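Local coordinates for protein CopN (Chlamydia pneumoniae, PDB 4NRH) that binds a chaperone and probably acts as a gatekeeper that orders translocator secretion by the type III system, at residues A[24-29]-A[107-112]; A[199-204]-A[269-274]. All blocks are in the same frame, centred on the assembly; numbering follows the deposited sequence.

Contact 1 (A[24-29]-A[107-112]); sequences SGNSEI and ILFASQ. With NA (sodium ion), chain E.
Gln-112 reaches from the first turns of helix 108-115 across the loop 24-29, its amide lying against the side chains of Asn-26, Ser-27 and Glu-28. That loop holds an Asx turn: Asn-26 OD1 accepts a hydrogen bond from the backbone N of Glu-28 at 3.0 Å, within a type I beta turn from Asn-26 to Ile-29. Asn-26 OD1 also accepts from Gln-112 NE2 at 2.8 Å, and the two donors approach from opposite faces of the Asn-26 amide. With the chain extended beyond CG (chi2 170°), Gln-112 NE2 gives its other hydrogen to Glu-28 OE2 at 3.1 Å, meeting the anti lone pair of the carboxylate almost in the plane of the Gln-112 amide. Arg-126 of helix 122-133 forms a salt bridge with that carboxylate oxygen and should help hold it in place. At the other end of the Gln-112 amide, Ser-27 N donates nearly straight to OE1 (169°), coming from above the carbonyl plane, and a water links OE1 to Gly-25 O. Flanking these bonds, Leu-108 CD2 sits 3.3 Å from Asn-26 ND2, and the ring edge of Phe-109 meets Asn-26 CB. Ala-23 O and three waters bind a sodium ion together with two oxygens of the turn, Asn-26 O at 2.4 Å from the metal and Ile-29 O at 2.5 Å.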
loop_
_atom_site.group_PDB
_atom_site.type_symbol
_atom_site.label_atom_id
_atom_site.label_comp_id
_atom_site.label_asym_id
_atom_site.label_seq_id
_atom_site.Cartn_x
_atom_site.Cartn_y
_atom_site.Cartn_z
ATOM N N SER A 24 -20.929 -8.119 27.743
ATOM C CA SER A 24 -19.634 -8.040 28.421
ATOM C C SER A 24 -18.567 -7.280 27.630
ATOM O O SER A 24 -17.896 -6.402 28.172
ATOM C CB SER A 24 -19.120 -9.445 28.735
ATOM O OG SER A 24 -17.886 -9.387 29.431
ATOM N N GLY A 25 -18.411 -7.619 26.355
ATOM C CA GLY A 25 -17.422 -6.965 25.516
ATOM C C GLY A 25 -18.024 -5.954 24.560
ATOM O O GLY A 25 -17.352 -5.476 23.646
ATOM N N ASN A 26 -19.294 -5.627 24.770
ATOM C CA ASN A 26 -20.011 -4.719 23.883
ATOM C C ASN A 26 -20.306 -3.402 24.598
ATOM O O ASN A 26 -21.144 -3.351 25.497
ATOM C CB ASN A 26 -21.307 -5.374 23.396
ATOM C CG ASN A 26 -21.982 -4.599 22.276
ATOM O OD1 ASN A 26 -21.846 -3.382 22.164
ATOM N ND2 ASN A 26 -22.735 -5.312 21.448
ATOM N N SER A 27 -19.620 -2.339 24.192
ATOM C CA SER A 27 -19.712 -1.057 24.886
ATOM C C SER A 27 -20.957 -0.247 24.523
ATOM O O SER A 27 -21.174 0.835 25.067
ATOM C CB SER A 27 -18.464 -0.219 24.601
ATOM O OG SER A 27 -18.370 0.100 23.223
ATOM N N GLU A 28 -21.775 -0.764 23.610
ATOM C CA GLU A 28 -22.978 -0.044 23.199
ATOM C C GLU A 28 -24.261 -0.633 23.781
ATOM O O GLU A 28 -25.357 -0.162 23.479
ATOM C CB GLU A 28 -23.080 -0.001 21.671
ATOM C CG GLU A 28 -22.060 0.910 21.009
ATOM C CD GLU A 28 -22.167 0.898 19.498
ATOM O OE1 GLU A 28 -22.952 1.703 18.952
ATOM O OE2 GLU A 28 -21.469 0.086 18.855
ATOM N N ILE A 29 -24.129 -1.660 24.615
ATOM C CA ILE A 29 -25.294 -2.235 25.277
ATOM C C ILE A 29 -24.915 -2.911 26.593
ATOM O O ILE A 29 -23.786 -3.374 26.769
ATOM C CB ILE A 29 -26.023 -3.244 24.356
ATOM C CG1 ILE A 29 -27.493 -3.380 24.761
ATOM C CG2 ILE A 29 -25.322 -4.594 24.359
ATOM C CD1 ILE A 29 -28.378 -3.930 23.667
ATOM N N ILE A 107 -19.022 -6.069 12.248
ATOM C CA ILE A 107 -17.876 -5.199 12.500
ATOM C C ILE A 107 -18.098 -4.388 13.770
ATOM O O ILE A 107 -17.448 -3.365 13.993
ATOM C CB ILE A 107 -17.610 -4.241 11.323
ATOM C CG1 ILE A 107 -18.818 -3.334 11.084
ATOM C CG2 ILE A 107 -17.264 -5.026 10.066
ATOM C CD1 ILE A 107 -18.524 -2.151 10.190
ATOM N N LEU A 108 -19.027 -4.861 14.595
ATOM C CA LEU A 108 -19.418 -4.186 15.830
ATOM C C LEU A 108 -18.240 -3.928 16.766
ATOM O O LEU A 108 -17.985 -2.787 17.155
ATOM C CB LEU A 108 -20.483 -5.013 16.553
ATOM C CG LEU A 108 -21.321 -4.332 17.636
ATOM C CD1 LEU A 108 -22.055 -3.132 17.071
ATOM C CD2 LEU A 108 -22.305 -5.326 18.225
ATOM N N PHE A 109 -17.525 -4.990 17.124
ATOM C CA PHE A 109 -16.440 -4.895 18.097
ATOM C C PHE A 109 -15.231 -4.154 17.536
ATOM O O PHE A 109 -14.534 -3.448 18.267
ATOM C CB PHE A 109 -16.031 -6.291 18.568
ATOM C CG PHE A 109 -17.141 -7.047 19.241
ATOM C CD1 PHE A 109 -17.738 -6.549 20.389
ATOM C CD2 PHE A 109 -17.596 -8.247 18.721
ATOM C CE1 PHE A 109 -18.764 -7.238 21.009
ATOM C CE2 PHE A 109 -18.622 -8.940 19.337
ATOM C CZ PHE A 109 -19.206 -8.436 20.482
ATOM N N ALA A 110 -14.983 -4.320 16.241
ATOM C CA ALA A 110 -13.913 -3.592 15.571
ATOM C C ALA A 110 -14.193 -2.094 15.611
ATOM O O ALA A 110 -13.307 -1.292 15.900
ATOM C CB ALA A 110 -13.757 -4.069 14.137
ATOM N N SER A 111 -15.436 -1.729 15.317
ATOM C CA SER A 111 -15.844 -0.331 15.293
ATOM C C SER A 111 -15.708 0.321 16.661
ATOM O O SER A 111 -15.362 1.495 16.762
ATOM C CB SER A 111 -17.284 -0.203 14.803
ATOM O OG SER A 111 -18.195 -0.751 15.741
ATOM N N GLN A 112 -15.974 -0.449 17.711
ATOM C CA GLN A 112 -15.882 0.063 19.074
ATOM C C GLN A 112 -14.436 0.275 19.510
ATOM O O GLN A 112 -14.123 1.257 20.180
ATOM C CB GLN A 112 -16.591 -0.884 20.045
ATOM C CG GLN A 112 -18.103 -0.882 19.904
ATOM C CD GLN A 112 -18.766 -1.992 20.693
ATOM O OE1 GLN A 112 -18.135 -2.641 21.527
ATOM N NE2 GLN A 112 -20.049 -2.216 20.435
HETATM NA NA NA E . -21.511 -3.530 27.853
HETATM O O HOH W 1 -18.868 -3.583 27.887
HETATM O O HOH W 2 -15.880 -3.296 22.697
HETATM O O HOH W 3 -22.180 -4.237 29.903
HETATM O O HOH W 4 -22.049 -0.771 28.247
#

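Contact 2 (A[199-204]-A[269-274])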
loop_
_atom_site.group_PDB
_atom_site.type_symbol
_atom_site.label_atom_id
_atom_site.label_comp_id
_atom_site.label_asym_id
_atom_site.label_seq_id
_atom_site.Cartn_x
_atom_site.Cartn_y
_atom_site.Cartn_z
ATOM N N TYR A 199 0.384 13.984 2.913
ATOM C CA TYR A 199 -0.318 14.993 3.699
ATOM C C TYR A 199 0.263 15.080 5.105
ATOM O O TYR A 199 0.437 16.169 5.645
ATOM C CB TYR A 199 -1.816 14.691 3.760
ATOM C CG TYR A 199 -2.553 14.991 2.472
ATOM C CD1 TYR A 199 -2.636 14.046 1.457
ATOM C CD2 TYR A 199 -3.164 16.222 2.271
ATOM C CE1 TYR A 199 -3.309 14.319 0.280
ATOM C CE2 TYR A 199 -3.840 16.503 1.101
ATOM C CZ TYR A 199 -3.910 15.550 0.109
ATOM O OH TYR A 199 -4.582 15.831 -1.059
ATOM N N ASP A 200 0.562 13.924 5.688
ATOM C CA ASP A 200 1.173 13.866 7.011
ATOM C C ASP A 200 2.549 14.523 6.998
ATOM O O ASP A 200 2.903 15.265 7.915
ATOM C CB ASP A 200 1.284 12.417 7.491
ATOM C CG ASP A 200 2.005 12.296 8.823
ATOM O OD1 ASP A 200 3.254 12.239 8.823
ATOM O OD2 ASP A 200 1.324 12.258 9.869
ATOM N N TYR A 201 3.319 14.242 5.952
ATOM C CA TYR A 201 4.660 14.794 5.818
ATOM C C TYR A 201 4.634 16.312 5.675
ATOM O O TYR A 201 5.334 17.022 6.395
ATOM C CB TYR A 201 5.377 14.169 4.618
ATOM C CG TYR A 201 6.767 14.715 4.383
ATOM C CD1 TYR A 201 7.803 14.423 5.261
ATOM C CD2 TYR A 201 7.044 15.522 3.288
ATOM C CE1 TYR A 201 9.074 14.919 5.054
ATOM C CE2 TYR A 201 8.315 16.022 3.072
ATOM C CZ TYR A 201 9.326 15.717 3.959
ATOM O OH TYR A 201 10.593 16.208 3.756
ATOM N N PHE A 202 3.812 16.808 4.757
ATOM C CA PHE A 202 3.753 18.240 4.481
ATOM C C PHE A 202 3.119 19.041 5.615
ATOM O O PHE A 202 3.505 20.182 5.856
ATOM C CB PHE A 202 3.005 18.492 3.171
ATOM C CG PHE A 202 3.744 18.008 1.956
ATOM C CD1 PHE A 202 5.042 18.425 1.710
ATOM C CD2 PHE A 202 3.147 17.134 1.066
ATOM C CE1 PHE A 202 5.729 17.981 0.596
ATOM C CE2 PHE A 202 3.827 16.687 -0.048
ATOM C CZ PHE A 202 5.120 17.112 -0.284
ATOM N N GLU A 203 2.148 18.450 6.308
ATOM C CA GLU A 203 1.493 19.126 7.427
ATOM C C GLU A 203 2.507 19.516 8.498
ATOM O O GLU A 203 2.377 20.552 9.147
ATOM C CB GLU A 203 0.402 18.242 8.037
ATOM C CG GLU A 203 -0.315 18.878 9.221
ATOM C CD GLU A 203 -1.511 18.070 9.685
ATOM O OE1 GLU A 203 -1.499 16.834 9.512
ATOM O OE2 GLU A 203 -2.460 18.674 10.230
ATOM N N SER A 204 3.515 18.670 8.679
ATOM C CA SER A 204 4.579 18.933 9.638
ATOM C C SER A 204 5.634 19.897 9.091
ATOM O O SER A 204 6.036 20.840 9.772
ATOM C CB SER A 204 5.242 17.620 10.060
ATOM O OG SER A 204 6.544 17.844 10.570
ATOM N N PHE A 269 10.089 18.938 -1.684
ATOM C CA PHE A 269 9.638 17.904 -2.611
ATOM C C PHE A 269 10.660 16.782 -2.744
ATOM O O PHE A 269 10.300 15.604 -2.759
ATOM C CB PHE A 269 9.343 18.505 -3.988
ATOM C CG PHE A 269 8.013 19.201 -4.077
ATOM C CD1 PHE A 269 7.119 19.155 -3.021
ATOM C CD2 PHE A 269 7.656 19.894 -5.221
ATOM C CE1 PHE A 269 5.894 19.792 -3.103
ATOM C CE2 PHE A 269 6.434 20.533 -5.310
ATOM C CZ PHE A 269 5.551 20.482 -4.249
ATOM N N PHE A 270 11.932 17.154 -2.852
ATOM C CA PHE A 270 13.007 16.180 -3.002
ATOM C C PHE A 270 13.134 15.315 -1.752
ATOM O O PHE A 270 13.316 14.101 -1.842
ATOM C CB PHE A 270 14.338 16.879 -3.297
ATOM C CG PHE A 270 15.437 15.940 -3.708
ATOM C CD1 PHE A 270 16.259 15.353 -2.758
ATOM C CD2 PHE A 270 15.640 15.633 -5.043
ATOM C CE1 PHE A 270 17.265 14.484 -3.133
ATOM C CE2 PHE A 270 16.645 14.765 -5.424
ATOM C CZ PHE A 270 17.459 14.190 -4.468
ATOM N N SER A 271 13.039 15.950 -0.590
ATOM C CA SER A 271 13.093 15.239 0.681
ATOM C C SER A 271 11.909 14.289 0.833
ATOM O O SER A 271 12.018 13.244 1.472
ATOM C CB SER A 271 13.128 16.230 1.846
ATOM O OG SER A 271 14.169 17.175 1.680
ATOM N N ALA A 272 10.780 14.657 0.234
ATOM C CA ALA A 272 9.562 13.854 0.312
ATOM C C ALA A 272 9.719 12.507 -0.391
ATOM O O ALA A 272 9.009 11.551 -0.081
ATOM C CB ALA A 272 8.387 14.621 -0.276
ATOM N N LEU A 273 10.648 12.438 -1.340
ATOM C CA LEU A 273 10.853 11.221 -2.121
ATOM C C LEU A 273 11.396 10.071 -1.276
ATOM O O LEU A 273 11.250 8.904 -1.640
ATOM C CB LEU A 273 11.803 11.495 -3.288
ATOM C CG LEU A 273 11.341 12.543 -4.301
ATOM C CD1 LEU A 273 12.448 12.850 -5.292
ATOM C CD2 LEU A 273 10.088 12.078 -5.022
ATOM N N ARG A 274 12.019 10.403 -0.149
ATOM C CA ARG A 274 12.526 9.383 0.764
ATOM C C ARG A 274 11.743 9.325 2.071
ATOM O O ARG A 274 12.039 8.502 2.936
ATOM C CB ARG A 274 14.006 9.624 1.064
ATOM C CG ARG A 274 14.271 10.828 1.951
ATOM C CD ARG A 274 15.695 10.817 2.482
ATOM N NE ARG A 274 16.095 12.119 3.002
ATOM C CZ ARG A 274 15.918 12.504 4.262
ATOM N NH1 ARG A 274 15.340 11.686 5.132
ATOM N NH2 ARG A 274 16.315 13.708 4.653
#
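Helix-to-helix packing inside the third helical domain brings the long helix 179-215 against the C-terminal part of helix 259-272, with Tyr-201 and Phe-202 facing Phe-269, Ser-271 and Ala-272. Tyr-201 swings out toward the partner, its CG anti to the main-chain nitrogen (chi1 178°), and lays its ring alongside Ser-271 and Ala-272: CE2 comes 3.6 Å from Ala-272 CB, while OH reaches 3.2 Å from Ser-271 CB. The hydroxyl of Ser-271 is engaged within its own helix, bonded to Asn-267 O. Next to Tyr-201, the Phe-202 ring carries Tyr-201 CD2 over one face, offset toward the rim, and aims its far end at the other helix. Its CZ is 4.0 Å from Phe-269 CD1 and 4.1 Å from Ala-272 CB, so the Ala-272 methyl is touched by Tyr-201 and Phe-202. In this all-helical domain, helix 226-237 adds to the buried cluster: Tyr-233 meets Phe-202 edge-to-face and touches Ala-272, and Val-229 and Ile-236 pack on Phe-269, as does Ile-294 of helix 284-301. The two phenylalanine rings themselves meet obliquely, centroids 6.0 Å apart and planes at 72°, with the CE1-CZ side of Phe-202 set against the CD1-CE1 side of Phe-269.

In the fold
The two contacts follow one another along the chain, both segments of contact 1 preceding both of contact 2, and lie on opposite sides of the chain's centre. Their centres are 37 Å apart and their nearest atoms about 21 Å, too far apart to meet. Contact 1 falls in the HrpJ-like range and ties the loop between helices 18-24 and 31-40 to helix 108-115; contact 2 joins helices 179-215 and 259-272 of the third helical domain. They belong to separate parts of an elongated, all-helical chain. Phe-270 and Leu-273 pack on Leu-46 of the chaperone SycD chain, whereas no other protein chain touches contact 1, so of the two it is contact 2 that lies beside the bound chaperone.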